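Local coordinates for protein hydroxyethylphosphonate dioxygenase (Streptomyces albus, PDB 6B9R) that probably uses an iron centre and dioxygen to cleave 2-hydroxyethylphosphonate to hydroxymethylphosphonate, with the substrate bound at the metal, at residues A[429-432]-A[433-436]; A[239-242]-A[243-247]; A[309-312]-A[313-316]. One frame throughout, in Å; residues are numbered along the deposited sequence.

Contact 1 (A[429-432]-A[433-436]); sequences FALG and AMPD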
loop_
_atom_site.group_PDB
_atom_site.type_symbol
_atom_site.label_atom_id
_atom_site.label_comp_id
_atom_site.label_asym_id
_atom_site.label_seq_id
_atom_site.Cartn_x
_atom_site.Cartn_y
_atom_site.Cartn_z
ATOM N N PHE A 429 0.958 -6.041 10.232
ATOM C CA PHE A 429 1.906 -6.004 11.340
ATOM C C PHE A 429 1.858 -4.673 12.075
ATOM O O PHE A 429 2.035 -4.644 13.296
ATOM C CB PHE A 429 3.321 -6.306 10.853
ATOM C CG PHE A 429 3.541 -7.772 10.594
ATOM C CD1 PHE A 429 3.621 -8.667 11.655
ATOM C CD2 PHE A 429 3.618 -8.254 9.307
ATOM C CE1 PHE A 429 3.800 -10.016 11.431
ATOM C CE2 PHE A 429 3.797 -9.598 9.071
ATOM C CZ PHE A 429 3.886 -10.482 10.131
ATOM N N ALA A 430 1.604 -3.574 11.359
ATOM C CA ALA A 430 1.383 -2.302 12.044
ATOM C C ALA A 430 0.161 -2.376 12.952
ATOM O O ALA A 430 0.202 -1.907 14.096
ATOM C CB ALA A 430 1.240 -1.168 11.026
ATOM N N LEU A 431 -0.941 -2.959 12.465
ATOM C CA LEU A 431 -2.108 -3.157 13.325
ATOM C C LEU A 431 -1.752 -3.974 14.560
ATOM O O LEU A 431 -2.236 -3.688 15.662
ATOM C CB LEU A 431 -3.242 -3.845 12.559
ATOM C CG LEU A 431 -3.961 -3.081 11.444
ATOM C CD1 LEU A 431 -4.876 -4.033 10.686
ATOM C CD2 LEU A 431 -4.743 -1.886 11.999
ATOM N N GLY A 432 -0.910 -4.997 14.398
ATOM C CA GLY A 432 -0.529 -5.825 15.529
ATOM C C GLY A 432 0.351 -5.119 16.537
ATOM O O GLY A 432 0.398 -5.533 17.702
ATOM N N ALA A 433 1.045 -4.058 16.119
ATOM C CA ALA A 433 1.933 -3.334 17.016
ATOM C C ALA A 433 1.227 -2.223 17.775
ATOM O O ALA A 433 1.779 -1.722 18.760
ATOM C CB ALA A 433 3.120 -2.753 16.236
ATOM N N MET A 434 0.019 -1.844 17.358
ATOM C CA MET A 434 -0.701 -0.755 18.002
ATOM C C MET A 434 -1.064 -1.106 19.441
ATOM O O MET A 434 -1.363 -2.259 19.746
ATOM C CB MET A 434 -1.983 -0.442 17.243
ATOM C CG MET A 434 -1.783 0.360 16.002
ATOM S SD MET A 434 -3.394 0.695 15.286
ATOM C CE MET A 434 -2.908 1.649 13.855
ATOM N N PRO A 435 -1.070 -0.123 20.340
ATOM C CA PRO A 435 -1.535 -0.382 21.709
ATOM C C PRO A 435 -3.030 -0.664 21.761
ATOM O O PRO A 435 -3.793 -0.342 20.846
ATOM C CB PRO A 435 -1.186 0.911 22.463
ATOM C CG PRO A 435 -1.042 1.952 21.415
ATOM C CD PRO A 435 -0.548 1.246 20.177
ATOM N N ASP A 436 -3.442 -1.277 22.873
ATOM C CA ASP A 436 -4.839 -1.645 23.075
ATOM C C ASP A 436 -5.754 -0.445 22.887
ATOM O O ASP A 436 -5.455 0.664 23.335
ATOM C CB ASP A 436 -5.038 -2.229 24.475
ATOM C CG ASP A 436 -4.212 -3.476 24.713
ATOM O OD1 ASP A 436 -4.060 -4.283 23.771
ATOM O OD2 ASP A 436 -3.718 -3.652 25.846
HETATM O O HOH W 1 -2.564 -3.609 18.089
#

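Contact 2 (A[239-242]-A[243-247]); sequences GAML and RSVMA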
loop_
_atom_site.group_PDB
_atom_site.type_symbol
_atom_site.label_atom_id
_atom_site.label_comp_id
_atom_site.label_asym_id
_atom_site.label_seq_id
_atom_site.Cartn_x
_atom_site.Cartn_y
_atom_site.Cartn_z
ATOM N N GLY A 239 20.725 -8.874 -5.662
ATOM C CA GLY A 239 21.767 -7.863 -5.590
ATOM C C GLY A 239 21.215 -6.454 -5.700
ATOM O O GLY A 239 21.680 -5.539 -5.015
ATOM N N ALA A 240 20.207 -6.259 -6.559
ATOM C CA ALA A 240 19.605 -4.938 -6.710
ATOM C C ALA A 240 18.874 -4.515 -5.444
ATOM O O ALA A 240 18.929 -3.345 -5.046
ATOM C CB ALA A 240 18.640 -4.928 -7.898
ATOM N N MET A 241 18.166 -5.459 -4.825
ATOM C CA MET A 241 17.508 -5.236 -3.545
ATOM C C MET A 241 18.517 -4.827 -2.478
ATOM O O MET A 241 18.300 -3.861 -1.738
ATOM C CB MET A 241 16.773 -6.515 -3.147
ATOM C CG MET A 241 15.889 -6.448 -1.919
ATOM S SD MET A 241 14.377 -5.543 -2.269
ATOM C CE MET A 241 14.855 -4.032 -1.478
ATOM N N LEU A 242 19.631 -5.559 -2.380
ATOM C CA LEU A 242 20.675 -5.191 -1.430
ATOM C C LEU A 242 21.219 -3.797 -1.723
ATOM O O LEU A 242 21.339 -2.965 -0.815
ATOM C CB LEU A 242 21.795 -6.228 -1.459
ATOM C CG LEU A 242 22.997 -5.929 -0.559
ATOM C CD1 LEU A 242 22.569 -5.888 0.913
ATOM C CD2 LEU A 242 24.098 -6.966 -0.777
ATOM N N ARG A 243 21.538 -3.508 -2.992
ATOM C CA ARG A 243 22.003 -2.157 -3.324
ATOM C C ARG A 243 20.967 -1.106 -2.933
ATOM O O ARG A 243 21.313 -0.016 -2.453
ATOM C CB ARG A 243 22.321 -2.037 -4.819
ATOM C CG ARG A 243 23.532 -2.858 -5.291
ATOM C CD ARG A 243 23.982 -2.435 -6.679
ATOM N NE ARG A 243 22.880 -2.314 -7.638
ATOM C CZ ARG A 243 22.430 -3.315 -8.397
ATOM N NH1 ARG A 243 22.967 -4.525 -8.298
ATOM N NH2 ARG A 243 21.439 -3.114 -9.251
ATOM N N SER A 244 19.688 -1.414 -3.136
ATOM C CA SER A 244 18.648 -0.435 -2.838
ATOM C C SER A 244 18.559 -0.144 -1.341
ATOM O O SER A 244 18.381 1.018 -0.936
ATOM C CB SER A 244 17.304 -0.925 -3.382
ATOM O OG SER A 244 16.288 0.038 -3.154
ATOM N N VAL A 245 18.671 -1.176 -0.501
ATOM C CA VAL A 245 18.615 -0.950 0.943
ATOM C C VAL A 245 19.875 -0.240 1.414
ATOM O O VAL A 245 19.821 0.626 2.297
ATOM C CB VAL A 245 18.380 -2.279 1.691
ATOM C CG1 VAL A 245 18.306 -2.043 3.197
ATOM C CG2 VAL A 245 17.082 -2.926 1.206
ATOM N N MET A 246 21.027 -0.573 0.826
ATOM C CA MET A 246 22.249 0.153 1.164
ATOM C C MET A 246 22.110 1.636 0.839
ATOM O O MET A 246 22.471 2.494 1.648
ATOM C CB MET A 246 23.449 -0.453 0.440
ATOM C CG MET A 246 23.839 -1.829 0.947
ATOM S SD MET A 246 25.185 -2.540 -0.027
ATOM C CE MET A 246 26.520 -1.415 0.381
ATOM N N ALA A 247 21.583 1.955 -0.347
ATOM C CA ALA A 247 21.370 3.357 -0.695
ATOM C C ALA A 247 20.374 4.021 0.254
ATOM O O ALA A 247 20.526 5.200 0.596
ATOM C CB ALA A 247 20.899 3.475 -2.144
#

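Contact 3 (A[309-312]-A[313-316]); sequences IQPG and RTAS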
loop_
_atom_site.group_PDB
_atom_site.type_symbol
_atom_site.label_atom_id
_atom_site.label_comp_id
_atom_site.label_asym_id
_atom_site.label_seq_id
_atom_site.Cartn_x
_atom_site.Cartn_y
_atom_site.Cartn_z
ATOM N N ILE A 309 0.160 -20.034 -17.490
ATOM C CA ILE A 309 -0.968 -20.876 -17.870
ATOM C C ILE A 309 -1.011 -22.101 -16.965
ATOM O O ILE A 309 0.003 -22.792 -16.799
ATOM C CB ILE A 309 -0.856 -21.296 -19.344
ATOM C CG1 ILE A 309 -0.881 -20.057 -20.246
ATOM C CG2 ILE A 309 -1.986 -22.233 -19.702
ATOM C CD1 ILE A 309 -0.456 -20.343 -21.684
ATOM N N GLN A 310 -2.190 -22.390 -16.399
ATOM C CA GLN A 310 -2.385 -23.597 -15.597
ATOM C C GLN A 310 -3.316 -24.555 -16.329
ATOM O O GLN A 310 -4.530 -24.304 -16.393
ATOM C CB GLN A 310 -2.959 -23.269 -14.211
ATOM C CG GLN A 310 -3.201 -24.513 -13.337
ATOM C CD GLN A 310 -1.927 -25.318 -13.144
ATOM O OE1 GLN A 310 -0.940 -24.805 -12.623
ATOM N NE2 GLN A 310 -1.933 -26.568 -13.595
ATOM N N PRO A 311 -2.815 -25.645 -16.903
ATOM C CA PRO A 311 -3.729 -26.667 -17.429
ATOM C C PRO A 311 -4.563 -27.228 -16.289
ATOM O O PRO A 311 -4.045 -27.527 -15.211
ATOM C CB PRO A 311 -2.788 -27.727 -18.026
ATOM C CG PRO A 311 -1.443 -27.032 -18.164
ATOM C CD PRO A 311 -1.402 -26.027 -17.042
ATOM N N GLY A 312 -5.866 -27.352 -16.525
ATOM C CA GLY A 312 -6.720 -27.946 -15.514
ATOM C C GLY A 312 -6.379 -29.396 -15.220
ATOM O O GLY A 312 -6.573 -29.868 -14.098
ATOM N N ARG A 313 -5.850 -30.117 -16.214
ATOM C CA ARG A 313 -5.604 -31.545 -16.055
ATOM C C ARG A 313 -4.508 -31.826 -15.035
ATOM O O ARG A 313 -4.584 -32.811 -14.291
ATOM C CB ARG A 313 -5.227 -32.166 -17.403
ATOM C CG ARG A 313 -5.291 -33.688 -17.438
ATOM C CD ARG A 313 -4.672 -34.206 -18.727
ATOM N NE ARG A 313 -3.208 -34.210 -18.663
ATOM C CZ ARG A 313 -2.406 -33.947 -19.691
ATOM N NH1 ARG A 313 -2.920 -33.633 -20.879
ATOM N NH2 ARG A 313 -1.083 -33.993 -19.532
ATOM N N THR A 314 -3.469 -31.002 -15.000
ATOM C CA THR A 314 -2.329 -31.252 -14.129
ATOM C C THR A 314 -2.365 -30.424 -12.849
ATOM O O THR A 314 -1.420 -30.483 -12.052
ATOM C CB THR A 314 -1.039 -30.986 -14.893
ATOM O OG1 THR A 314 -1.093 -29.660 -15.425
ATOM C CG2 THR A 314 -0.877 -32.005 -16.032
ATOM N N ALA A 315 -3.442 -29.679 -12.625
ATOM C CA ALA A 315 -3.541 -28.801 -11.469
ATOM C C ALA A 315 -3.621 -29.599 -10.167
ATOM O O ALA A 315 -4.186 -30.692 -10.120
ATOM C CB ALA A 315 -4.772 -27.902 -11.611
ATOM N N SER A 316 -3.040 -29.040 -9.100
ATOM C CA SER A 316 -3.070 -29.694 -7.791
ATOM C C SER A 316 -4.500 -29.812 -7.282
ATOM O O SER A 316 -5.301 -28.883 -7.415
ATOM C CB SER A 316 -2.240 -28.905 -6.770
ATOM O OG SER A 316 -0.846 -29.017 -7.003
#

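Contact 1 (A[429-432]-A[433-436])
Ala-433 and Met-434 close the C-terminal end of helix 425-433, where their backbone N-H groups share the last carbonyls of the helix. The clearest of these bonds runs from Ala-433 N to Ala-430 O, 3.1 Å, three residues back. The donor stands above the carbonyl plane, 69° out of it, instead of on a lone pair. Ala-433 N also has a weak bond to Phe-429 O, 3.0 Å away, four residues back. Met-434 N divides its weak bonds in the same way, with Ala-430 O at 3.3 Å and Leu-431 O at 3.4 Å. Three-residue and four-residue spacings thus coexist, as is common where a helix tightens in its final turn.

One water prolongs the polar network. It donates to Leu-431 O and to Met-434 O, bridging the last turn and the exit; both distances refine short, so their exact values are doubtful.

The side-chain contacts follow from the shape of Met-434. Its CG is turned anti to the carbonyl carbon, beside the backbone N (chi1 -78°), which lays the methylene 3.6 Å from Ala-430 O. Beyond CG the chain is extended, carrying SD to 4.4 Å from Leu-431 CD2, a loose brush between two flexible, buried side chains. Both also touch Tyr-442 of helix 438-443, while Met-434 meets Leu-212 of the second subunit. A long unbranched thioether suits a place that must reach several apolar partners, and the small Ala-430 packs on Tyr-152 of that subunit.

With psi of Met-434 extended, the chain leaves the helix into Pro-435, which has no N-H to offer the preceding carbonyls. The chemistry implies a helix end held by several shared, mostly weak backbone bonds, while Met-434 packs on helix 438-443 and the second subunit at the exit.

Contact 2 (A[239-242]-A[243-247])
In helix 238-249, which falls largely in the Cro/C1-type helix-turn-helix family region, Met-241 packs on Val-245 and Leu-242 on Met-246, each pair one helical turn apart. The backbone is regular alpha helix: Arg-243 N to Gly-239 O is 2.9 Å, and Ser-244, Val-245 and Met-246 repeat this four-residue step to Ala-240, Met-241 and Leu-242.

A chi1 of -173° swings Met-241 CG away from the backbone N, and bends at chi2 and chi3 then bring the methyl CE to within 3.7 Å of Val-245 CG2. The two side chains cross obliquely, and a flexible methionine can mould itself to the rigid branched valine. Around the helix, Leu-242 CG lies 4.1 Å from Met-246 SD. Both turn inward to helix 264-271, touching Cys-271, and Met-246 reaches helix 253-260 as well, so these large apolar residues suit the side that faces the domain interior.

Two polar side chains have their hydrogen-bond partners outside the helix. Ser-244 OG, on a short side chain close to the helix surface, bonds to Arg-428 NH1 of the second subunit. Arg-243 folds back along the first turn, bent at chi3 (-47°), and NH1 finds its acceptor in Cys-271 O near the end of helix 264-271. One guanidinium face covers Ala-240, whose CA sits 3.5 Å above the plane, offset toward its rim, while Ala-240 CB is 3.6 Å from Arg-243 NH2.

Contact 3 (A[309-312]-A[313-316])
A chi1 of 179° and a bend at chi2 curl Gln-310 back over the chain, bringing its amide against Ala-315. In this pose NE2 donates a nearly straight bond to Pro-311 O, 2.8 Å, with the acceptor close to the amide plane. The same nitrogen lies 3.5 Å from Ala-315 CA, and Gln-310 CG is 4.1 Å from Ala-315 CB. Only a methyl projects here, and so small a group lets the glutamine amide close in alongside the backbone.

Thr-314 holds OG1 between its backbone N and carbonyl carbon (chi1 55°). That directs the hydroxyl oxygen over the proline ring, 3.7 Å from Pro-311 CB, where the ring offers an apolar packing surface.

Behind these side chains, residues 312-315 form a type I beta turn, with Arg-313 and Thr-314 at its two central positions. The turn's own bond, Ala-315 N to Gly-312 O, is weak at 3.5 Å. Other side chains bind the loop's backbone: Arg-317 donates through NH2 to Gly-312 O and through NH1 to Arg-313 O, and Asp-180 OD1 accepts from Gly-312 N. Gly-312, lacking a side chain, presents both atoms unscreened.

This turn carries the chain from edge strand 307-310 of one sheet to edge strand 317-320 of the other. The chemistry implies a weak turn bond supplemented by Gln-310, Arg-317 and Asp-180, whose side chains bind further backbone groups of the loop.

How the contacts relate
Along the chain contact 2 (239-247) comes first, then contact 3 (309-316), then contact 1 (429-436). None touches another within the chain: centres of contacts 1 and 2 are 28 Å apart, those of 1 and 3 40 Å, and those of 2 and 3 37 Å. Contacts 1 and 2 lie in helices 425-433 and 238-249, and both face the second subunit, where Phe-429 of one chain packs on Met-241 of the other. The dimer interface therefore joins them across chains. Contact 3 instead links the two antiparallel sheets and touches no other chain of the assembly; the sheet ending in strand 307-310 also holds five substrate-pocket residues, including the iron ligand Gln-153.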